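Thiamine-binding periplasmic protein (Escherichia coli, PDB 2QRY) captures thiamine, thiamine phosphate and thiamine diphosphate with high affinity in the periplasm and serves the ThiBPQ ABC transporter in thiamine import. Local coordinates at residues A[220-225]-A[234-239]; A[68-73]-A[97-102]. All coordinates share one frame; numbering follows the deposited sequence.

From the N terminus, the chain first completes interaction 2 and only later opens interaction 1, so the two contacts lie in series and neither encloses nor crosses the other. Interaction 2 brings the end of helix 63-73 back against the loop that follows helix 90-96, closing a loop of 23 residues that contains strand 81-86. Interaction 1 is more local: just eight residues separate its two segments, one at the beginning of helix 221-229 and the other on strand 234-236, which pairs with the long strand 121-133. Interactions 1 and 2 lie on opposite sides of the chain's centre, their own centres about 33 Å apart. Interaction 1 includes residues that touch thiamin phosphate, whereas interaction 2 packs a distant flank.

Interaction 1: A[220-225]-A[234-239]; sequences TSPAYH and YAAANF. With TPS (thiamin phosphate), chain E.
Pro222 and His225, one turn apart on helix 221-229, meet Tyr234 and Ala236, alternate residues of strand 234-236, which runs almost antiparallel to it (164°). The closest packing involves two kinds of surface. The proline ring is pressed against strand backbone: its CB lies 3.5 Å from Tyr234 O, and CG reaches Ala235 CA at 3.7 Å and continues to the backbone N of Ala236. Next to it, the imidazole of His225 meets the phenol ring with planes inclined at 36° and centroids 4.2 Å apart, an oblique pairing. Tyr234 CD1 sits over one imidazole face, displaced toward the rim, while Tyr224 CD2 lies over the centre of the opposite face. The histidine is thus held between two tyrosines. The torsion that places its CG beside the backbone N (chi1 -62°) sets the ring against Tyr234.

The packing loosens at Ala236, whose CB approaches Pro222 CG only to 4.2 Å, and from Ala237 onward the segment diverges from the helix, reaching exposed Asn238. Ala235 also directs its methyl away from the helix. Leu208 of helix 200-208 touches both His225 and Tyr234, extending the packing beyond the two segments.

Elsewhere on the helix, the ligand takes the place of the strand as partner. Ser221 OG donates to N1A of thiamin phosphate at 2.9 Å, and CB of Tyr224 meets the pyrimidine methyl CM2 at 3.5 Å. Ser217 and the backbone N of Tyr218 also hydrogen-bond to Ser221 OG, probably helping to hold the hydroxyl facing the ring nitrogen from outside the ring. A ligand-binding segment leading into helix 221-229, backed by a strand of the central sheet, thus forms part of the thiamine pocket of this periplasmic solute-binding protein.

Interaction 2: A[68-73]-A[97-102]; sequences NRLRME and GLFAKS
Leu70 reaches from its helix toward Leu98 and Phe99, with CG and the single methyl CD2 doing the touching. The two leucine side chains run past each other in opposite directions, bringing CD2 of Leu98 to 3.5 Å from Leu70 CG, a tight carbon pair. The same methyl abuts the helix backbone, 3.1 Å from Leu70 O and 3.8 Å from Arg71 CA. Leu70 meets the aromatic ring through its own CD2, which comes obliquely to Phe99 CZ at 3.3 Å, favouring the far end of the ring over its root. With CG anti to the backbone N (chi1 -172°), the leucine extends outward from the helix and can touch both neighbours at once. Phe99 approaches differently: its CB does not point at the helix, but the ring carries CZ back toward it.

The side-chain pairs are all apolar, with Arg71 at their margin, also touching Thr96 of helix 90-96. Val82 of strand 81-86 meets both Leu70 and Phe99, while Phe120 makes an edge-to-face pair with the phenylalanine. Backbone hydrogen bonds pair Leu98 with Ala254, just past strand 243-252, and Ala100 with Arg252 at its end, so helix 63-73 packs against a loop fastened to the end of that strand.

Interaction 1: A[220-225]-A[234-239]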
ATOM      1  N   THR A 220       2.188   8.742  -6.427  1.00 18.23           N
ATOM      2  CA  THR A 220       1.161   9.726  -6.111  1.00 18.50           C
ATOM      3  C   THR A 220       1.468  10.579  -4.877  1.00 19.96           C
ATOM      4  O   THR A 220       0.734  11.523  -4.567  1.00 18.18           O
ATOM      5  CB  THR A 220      -0.208   9.030  -5.896  1.00 18.90           C
ATOM      6  OG1 THR A 220      -0.035   7.884  -5.048  1.00 18.57           O
ATOM      7  CG2 THR A 220      -0.814   8.589  -7.240  1.00 15.20           C
ATOM      8  N   SER A 221       2.547  10.260  -4.174  1.00 19.54           N
ATOM      9  CA  SER A 221       2.885  11.019  -2.979  1.00 19.89           C
ATOM     10  C   SER A 221       3.071  12.515  -3.238  1.00 20.41           C
ATOM     11  O   SER A 221       2.704  13.342  -2.403  1.00 19.90           O
ATOM     12  CB  SER A 221       4.145  10.444  -2.319  1.00 20.12           C
ATOM     13  OG  SER A 221       3.898   9.141  -1.826  1.00 17.60           O
ATOM     14  N   PRO A 222       3.643  12.888  -4.393  1.00 19.89           N
ATOM     15  CA  PRO A 222       3.818  14.327  -4.628  1.00 19.16           C
ATOM     16  C   PRO A 222       2.498  15.087  -4.613  1.00 20.04           C
ATOM     17  O   PRO A 222       2.447  16.251  -4.215  1.00 19.97           O
ATOM     18  CB  PRO A 222       4.506  14.376  -5.989  1.00 19.16           C
ATOM     19  CG  PRO A 222       5.336  13.098  -5.989  1.00 20.28           C
ATOM     20  CD  PRO A 222       4.348  12.090  -5.414  1.00 20.27           C
ATOM     21  N   ALA A 223       1.433  14.417  -5.034  1.00 19.89           N
ATOM     22  CA  ALA A 223       0.111  15.029  -5.074  1.00 21.55           C
ATOM     23  C   ALA A 223      -0.314  15.553  -3.702  1.00 23.93           C
ATOM     24  O   ALA A 223      -1.022  16.562  -3.607  1.00 23.72           O
ATOM     25  CB  ALA A 223      -0.914  14.031  -5.593  1.00 20.52           C
ATOM     26  N   TYR A 224       0.099  14.872  -2.634  1.00 25.05           N
ATOM     27  CA  TYR A 224      -0.260  15.345  -1.296  1.00 25.69           C
ATOM     28  C   TYR A 224       0.289  16.750  -1.081  1.00 25.73           C
ATOM     29  O   TYR A 224      -0.439  17.657  -0.668  1.00 26.94           O
ATOM     30  CB  TYR A 224       0.311  14.452  -0.197  1.00 25.46           C
ATOM     31  CG  TYR A 224       0.267  15.138   1.149  1.00 25.83           C
ATOM     32  CD1 TYR A 224      -0.938  15.283   1.836  1.00 25.83           C
ATOM     33  CD2 TYR A 224       1.413  15.730   1.692  1.00 25.62           C
ATOM     34  CE1 TYR A 224      -1.009  16.005   3.024  1.00 25.70           C
ATOM     35  CE2 TYR A 224       1.353  16.455   2.878  1.00 26.40           C
ATOM     36  CZ  TYR A 224       0.136  16.591   3.539  1.00 27.01           C
ATOM     37  OH  TYR A 224       0.060  17.325   4.704  1.00 27.55           O
ATOM     38  N   HIS A 225       1.579  16.921  -1.351  1.00 23.79           N
ATOM     39  CA  HIS A 225       2.217  18.211  -1.174  1.00 23.22           C
ATOM     40  C   HIS A 225       1.695  19.281  -2.128  1.00 25.00           C
ATOM     41  O   HIS A 225       1.552  20.442  -1.747  1.00 25.94           O
ATOM     42  CB  HIS A 225       3.729  18.069  -1.312  1.00 22.30           C
ATOM     43  CG  HIS A 225       4.346  17.180  -0.275  1.00 22.95           C
ATOM     44  ND1 HIS A 225       4.521  15.825  -0.463  1.00 24.20           N
ATOM     45  CD2 HIS A 225       4.806  17.449   0.968  1.00 21.68           C
ATOM     46  CE1 HIS A 225       5.065  15.301   0.621  1.00 23.43           C
ATOM     47  NE2 HIS A 225       5.249  16.265   1.503  1.00 22.65           N
ATOM     48  N   TYR A 234       8.521  18.264  -4.333  1.00 24.80           N
ATOM     49  CA  TYR A 234       8.705  16.833  -4.100  1.00 23.99           C
ATOM     50  C   TYR A 234       8.324  16.058  -5.347  1.00 22.85           C
ATOM     51  O   TYR A 234       7.381  16.414  -6.041  1.00 22.98           O
ATOM     52  CB  TYR A 234       7.864  16.341  -2.917  1.00 22.39           C
ATOM     53  CG  TYR A 234       8.316  16.900  -1.594  1.00 23.09           C
ATOM     54  CD1 TYR A 234       7.635  17.961  -0.988  1.00 21.76           C
ATOM     55  CD2 TYR A 234       9.475  16.425  -0.982  1.00 24.09           C
ATOM     56  CE1 TYR A 234       8.102  18.535   0.187  1.00 22.04           C
ATOM     57  CE2 TYR A 234       9.957  16.997   0.196  1.00 23.51           C
ATOM     58  CZ  TYR A 234       9.269  18.051   0.771  1.00 23.20           C
ATOM     59  OH  TYR A 234       9.769  18.637   1.909  1.00 24.06           O
ATOM     60  N   ALA A 235       9.066  14.994  -5.632  1.00 22.54           N
ATOM     61  CA  ALA A 235       8.798  14.191  -6.807  1.00 21.65           C
ATOM     62  C   ALA A 235       9.122  12.723  -6.601  1.00 21.92           C
ATOM     63  O   ALA A 235       9.918  12.359  -5.739  1.00 22.45           O
ATOM     64  CB  ALA A 235       9.590  14.730  -7.989  1.00 22.67           C
ATOM     65  N   ALA A 236       8.481  11.886  -7.408  1.00 22.58           N
ATOM     66  CA  ALA A 236       8.691  10.448  -7.377  1.00 22.73           C
ATOM     67  C   ALA A 236       9.530  10.146  -8.609  1.00 22.57           C
ATOM     68  O   ALA A 236       9.125  10.465  -9.730  1.00 23.99           O
ATOM     69  CB  ALA A 236       7.353   9.717  -7.454  1.00 20.75           C
ATOM     70  N   ALA A 237      10.696   9.542  -8.405  1.00 23.46           N
ATOM     71  CA  ALA A 237      11.588   9.224  -9.516  1.00 23.49           C
ATOM     72  C   ALA A 237      11.019   8.112 -10.386  1.00 24.42           C
ATOM     73  O   ALA A 237      10.662   7.042  -9.897  1.00 24.99           O
ATOM     74  CB  ALA A 237      12.953   8.837  -8.989  1.00 21.12           C
ATOM     75  N   ASN A 238      10.924   8.385 -11.682  1.00 26.75           N
ATOM     76  CA  ASN A 238      10.394   7.428 -12.646  1.00 28.25           C
ATOM     77  C   ASN A 238      11.549   6.559 -13.147  1.00 29.05           C
ATOM     78  O   ASN A 238      12.415   7.036 -13.878  1.00 30.36           O
ATOM     79  CB  ASN A 238       9.734   8.197 -13.802  1.00 28.86           C
ATOM     80  CG  ASN A 238       8.896   7.306 -14.717  1.00 31.23           C
ATOM     81  OD1 ASN A 238       8.251   6.347 -14.275  1.00 30.73           O
ATOM     82  ND2 ASN A 238       8.880   7.641 -15.999  1.00 32.27           N
ATOM     83  N   PHE A 239      11.572   5.290 -12.740  1.00 27.98           N
ATOM     84  CA  PHE A 239      12.650   4.392 -13.155  1.00 27.87           C
ATOM     85  C   PHE A 239      12.372   3.635 -14.455  1.00 26.84           C
ATOM     86  O   PHE A 239      11.249   3.216 -14.723  1.00 24.86           O
ATOM     87  CB  PHE A 239      12.990   3.403 -12.031  1.00 26.47           C
ATOM     88  CG  PHE A 239      13.588   4.051 -10.806  1.00 26.15           C
ATOM     89  CD1 PHE A 239      14.093   5.351 -10.862  1.00 23.24           C
ATOM     90  CD2 PHE A 239      13.663   3.353  -9.604  1.00 24.85           C
ATOM     91  CE1 PHE A 239      14.661   5.947  -9.745  1.00 23.61           C
ATOM     92  CE2 PHE A 239      14.235   3.945  -8.471  1.00 26.64           C
ATOM     93  CZ  PHE A 239      14.735   5.245  -8.545  1.00 24.30           C
TER
HETATM   94  CM2 TPS E 400       1.841  11.532   1.041  1.00 16.66           C
HETATM   95  N3  TPS E 400       0.039   5.221   1.394  1.00 21.75           N
HETATM   96  C2  TPS E 400       0.924   5.584   2.301  1.00 22.35           C
HETATM   97  S1  TPS E 400       1.264   4.132   3.165  1.00 22.37           S
HETATM   98  C5  TPS E 400       0.189   3.057   2.261  1.00 21.14           C
HETATM   99  C4  TPS E 400      -0.369   3.921   1.344  1.00 21.84           C
HETATM  100  CM4 TPS E 400      -1.385   3.421   0.323  1.00 22.85           C
HETATM  101  C6  TPS E 400       0.040   1.593   2.539  1.00 23.99           C
HETATM  102  C7  TPS E 400       0.917   1.444   3.781  1.00 25.37           C
HETATM  103  O7  TPS E 400       1.020   0.111   4.268  1.00 31.10           O
HETATM  104  N1A TPS E 400       1.662   9.338  -0.057  1.00 18.69           N
HETATM  105  C2A TPS E 400       1.216  10.163   0.894  1.00 18.59           C
HETATM  106  N3A TPS E 400       0.234   9.798   1.715  1.00 15.76           N
HETATM  107  C4A TPS E 400      -0.349   8.584   1.618  1.00 17.52           C
HETATM  108  N4A TPS E 400      -1.364   8.230   2.488  1.00 17.56           N
HETATM  109  C5A TPS E 400       0.102   7.671   0.612  1.00 19.40           C
HETATM  110  C6A TPS E 400       1.141   8.112  -0.225  1.00 19.13           C
HETATM  111  C7A TPS E 400      -0.496   6.256   0.423  1.00 19.07           C
HETATM  112  P1  TPS E 400       1.971   0.176   5.573  1.00 24.68           P
HETATM  113  O1  TPS E 400       3.320   0.850   5.197  1.00 27.25           O
HETATM  114  O2  TPS E 400       2.192  -1.263   6.197  1.00 31.77           O
HETATM  115  O3  TPS E 400       1.276   1.056   6.634  1.00 24.66           O

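Interaction 2: A[68-73]-A[97-102]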
ATOM      1  N   ASN A  68      -0.707 -11.106   9.456  1.00 23.07           N
ATOM      2  CA  ASN A  68      -0.082 -11.951  10.467  1.00 26.84           C
ATOM      3  C   ASN A  68      -0.796 -11.852  11.803  1.00 24.80           C
ATOM      4  O   ASN A  68      -0.904 -12.838  12.529  1.00 25.07           O
ATOM      5  CB  ASN A  68       1.425 -11.645  10.607  1.00 33.03           C
ATOM      6  CG  ASN A  68       1.718 -10.416  11.451  1.00 40.89           C
ATOM      7  OD1 ASN A  68       1.476 -10.393  12.661  1.00 44.99           O
ATOM      8  ND2 ASN A  68       2.267  -9.388  10.814  1.00 45.57           N
ATOM      9  N   ARG A  69      -1.319 -10.673  12.115  1.00 23.17           N
ATOM     10  CA  ARG A  69      -2.031 -10.503  13.366  1.00 22.90           C
ATOM     11  C   ARG A  69      -3.365 -11.243  13.329  1.00 22.73           C
ATOM     12  O   ARG A  69      -3.756 -11.898  14.301  1.00 22.21           O
ATOM     13  CB  ARG A  69      -2.256  -9.025  13.659  1.00 21.77           C
ATOM     14  CG  ARG A  69      -2.992  -8.799  14.954  1.00 22.93           C
ATOM     15  CD  ARG A  69      -2.746  -7.411  15.480  1.00 26.59           C
ATOM     16  NE  ARG A  69      -3.543  -7.133  16.670  1.00 28.29           N
ATOM     17  CZ  ARG A  69      -3.375  -6.069  17.443  1.00 28.34           C
ATOM     18  NH1 ARG A  69      -2.434  -5.182  17.149  1.00 26.09           N
ATOM     19  NH2 ARG A  69      -4.151  -5.892  18.506  1.00 29.02           N
ATOM     20  N   LEU A  70      -4.056 -11.155  12.199  1.00 22.69           N
ATOM     21  CA  LEU A  70      -5.340 -11.826  12.051  1.00 21.86           C
ATOM     22  C   LEU A  70      -5.157 -13.344  12.120  1.00 22.30           C
ATOM     23  O   LEU A  70      -5.989 -14.049  12.682  1.00 23.19           O
ATOM     24  CB  LEU A  70      -5.991 -11.450  10.722  1.00 21.96           C
ATOM     25  CG  LEU A  70      -7.425 -11.954  10.571  1.00 23.65           C
ATOM     26  CD1 LEU A  70      -8.334 -11.156  11.490  1.00 25.43           C
ATOM     27  CD2 LEU A  70      -7.880 -11.819   9.138  1.00 24.33           C
ATOM     28  N   ARG A  71      -4.072 -13.845  11.540  1.00 20.79           N
ATOM     29  CA  ARG A  71      -3.804 -15.275  11.557  1.00 22.22           C
ATOM     30  C   ARG A  71      -3.564 -15.780  12.978  1.00 23.48           C
ATOM     31  O   ARG A  71      -3.699 -16.975  13.250  1.00 23.05           O
ATOM     32  CB  ARG A  71      -2.584 -15.592  10.709  1.00 22.91           C
ATOM     33  CG  ARG A  71      -2.725 -15.201   9.265  1.00 26.95           C
ATOM     34  CD  ARG A  71      -1.456 -15.523   8.523  1.00 27.27           C
ATOM     35  NE  ARG A  71      -1.131 -16.936   8.649  1.00 29.14           N
ATOM     36  CZ  ARG A  71      -0.006 -17.482   8.203  1.00 31.69           C
ATOM     37  NH1 ARG A  71       0.907 -16.724   7.600  1.00 32.89           N
ATOM     38  NH2 ARG A  71       0.204 -18.785   8.355  1.00 30.50           N
HETATM   39  N   MSE A  72      -3.195 -14.873  13.879  1.00 22.58           N
HETATM   40  CA  MSE A  72      -2.948 -15.259  15.255  1.00 23.56           C
HETATM   41  C   MSE A  72      -4.156 -15.017  16.148  1.00 21.86           C
HETATM   42  O   MSE A  72      -4.235 -15.570  17.236  1.00 20.54           O
HETATM   43  CB  MSE A  72      -1.720 -14.530  15.796  1.00 26.44           C
HETATM   44  CG  MSE A  72      -0.415 -15.085  15.247  1.00 28.84           C
HETATM   45 SE   MSE A  72       1.150 -14.145  15.910  1.00 36.29          SE
HETATM   46  CE  MSE A  72       2.426 -14.772  14.583  1.00 34.81           C
ATOM     47  N   GLU A  73      -5.095 -14.195  15.685  1.00 22.19           N
ATOM     48  CA  GLU A  73      -6.307 -13.923  16.453  1.00 23.01           C
ATOM     49  C   GLU A  73      -7.299 -15.041  16.146  1.00 23.83           C
ATOM     50  O   GLU A  73      -8.105 -15.434  16.993  1.00 22.21           O
ATOM     51  CB  GLU A  73      -6.936 -12.579  16.061  1.00 22.78           C
ATOM     52  CG  GLU A  73      -6.037 -11.360  16.229  1.00 24.05           C
ATOM     53  CD  GLU A  73      -6.817 -10.049  16.303  1.00 24.21           C
ATOM     54  OE1 GLU A  73      -7.726  -9.836  15.477  1.00 26.90           O
ATOM     55  OE2 GLU A  73      -6.517  -9.221  17.183  1.00 25.69           O
ATOM     56  N   GLY A  97      -8.040 -19.108   5.257  1.00 28.89           N
ATOM     57  CA  GLY A  97      -9.408 -19.526   5.505  1.00 28.65           C
ATOM     58  C   GLY A  97     -10.177 -18.591   6.421  1.00 29.05           C
ATOM     59  O   GLY A  97     -11.333 -18.853   6.743  1.00 28.82           O
ATOM     60  N   LEU A  98      -9.545 -17.493   6.831  1.00 29.05           N
ATOM     61  CA  LEU A  98     -10.171 -16.519   7.722  1.00 29.09           C
ATOM     62  C   LEU A  98     -11.152 -15.564   7.038  1.00 29.07           C
ATOM     63  O   LEU A  98     -11.922 -14.870   7.705  1.00 29.85           O
ATOM     64  CB  LEU A  98      -9.089 -15.703   8.443  1.00 29.27           C
ATOM     65  CG  LEU A  98      -8.582 -16.177   9.816  1.00 30.53           C
ATOM     66  CD1 LEU A  98      -8.284 -17.655   9.805  1.00 32.13           C
ATOM     67  CD2 LEU A  98      -7.335 -15.392  10.187  1.00 32.24           C
ATOM     68  N   PHE A  99     -11.139 -15.529   5.712  1.00 28.50           N
ATOM     69  CA  PHE A  99     -12.034 -14.631   4.990  1.00 27.82           C
ATOM     70  C   PHE A  99     -13.174 -15.319   4.261  1.00 28.87           C
ATOM     71  O   PHE A  99     -13.036 -16.442   3.793  1.00 29.50           O
ATOM     72  CB  PHE A  99     -11.239 -13.792   3.996  1.00 24.21           C
ATOM     73  CG  PHE A  99     -10.147 -12.992   4.634  1.00 24.62           C
ATOM     74  CD1 PHE A  99      -8.860 -13.506   4.732  1.00 23.08           C
ATOM     75  CD2 PHE A  99     -10.413 -11.735   5.171  1.00 22.94           C
ATOM     76  CE1 PHE A  99      -7.851 -12.782   5.355  1.00 23.63           C
ATOM     77  CE2 PHE A  99      -9.414 -11.005   5.796  1.00 23.78           C
ATOM     78  CZ  PHE A  99      -8.128 -11.530   5.888  1.00 23.35           C
ATOM     79  N   ALA A 100     -14.306 -14.630   4.170  1.00 31.47           N
ATOM     80  CA  ALA A 100     -15.474 -15.164   3.480  1.00 33.68           C
ATOM     81  C   ALA A 100     -15.650 -14.406   2.163  1.00 36.42           C
ATOM     82  O   ALA A 100     -14.962 -13.409   1.918  1.00 36.72           O
ATOM     83  CB  ALA A 100     -16.707 -15.001   4.345  1.00 32.10           C
ATOM     84  N   LYS A 101     -16.558 -14.879   1.314  1.00 38.08           N
ATOM     85  CA  LYS A 101     -16.802 -14.213   0.043  1.00 40.31           C
ATOM     86  C   LYS A 101     -17.439 -12.850   0.300  1.00 41.05           C
ATOM     87  O   LYS A 101     -18.251 -12.690   1.212  1.00 42.92           O
ATOM     88  CB  LYS A 101     -17.687 -15.087  -0.851  1.00 41.87           C
ATOM     89  CG  LYS A 101     -16.953 -16.323  -1.356  1.00 44.12           C
ATOM     90  CD  LYS A 101     -17.855 -17.262  -2.137  1.00 45.98           C
ATOM     91  CE  LYS A 101     -17.090 -18.509  -2.564  1.00 47.12           C
ATOM     92  NZ  LYS A 101     -17.950 -19.468  -3.316  1.00 48.80           N
ATOM     93  N   SER A 102     -17.050 -11.867  -0.501  1.00 40.78           N
ATOM     94  CA  SER A 102     -17.538 -10.504  -0.346  1.00 41.65           C
ATOM     95  C   SER A 102     -18.987 -10.267  -0.735  1.00 42.18           C
ATOM     96  O   SER A 102     -19.678  -9.459  -0.113  1.00 41.84           O
ATOM     97  CB  SER A 102     -16.667  -9.554  -1.163  1.00 41.95           C
ATOM     98  OG  SER A 102     -16.757  -9.863  -2.545  1.00 43.29           O
TER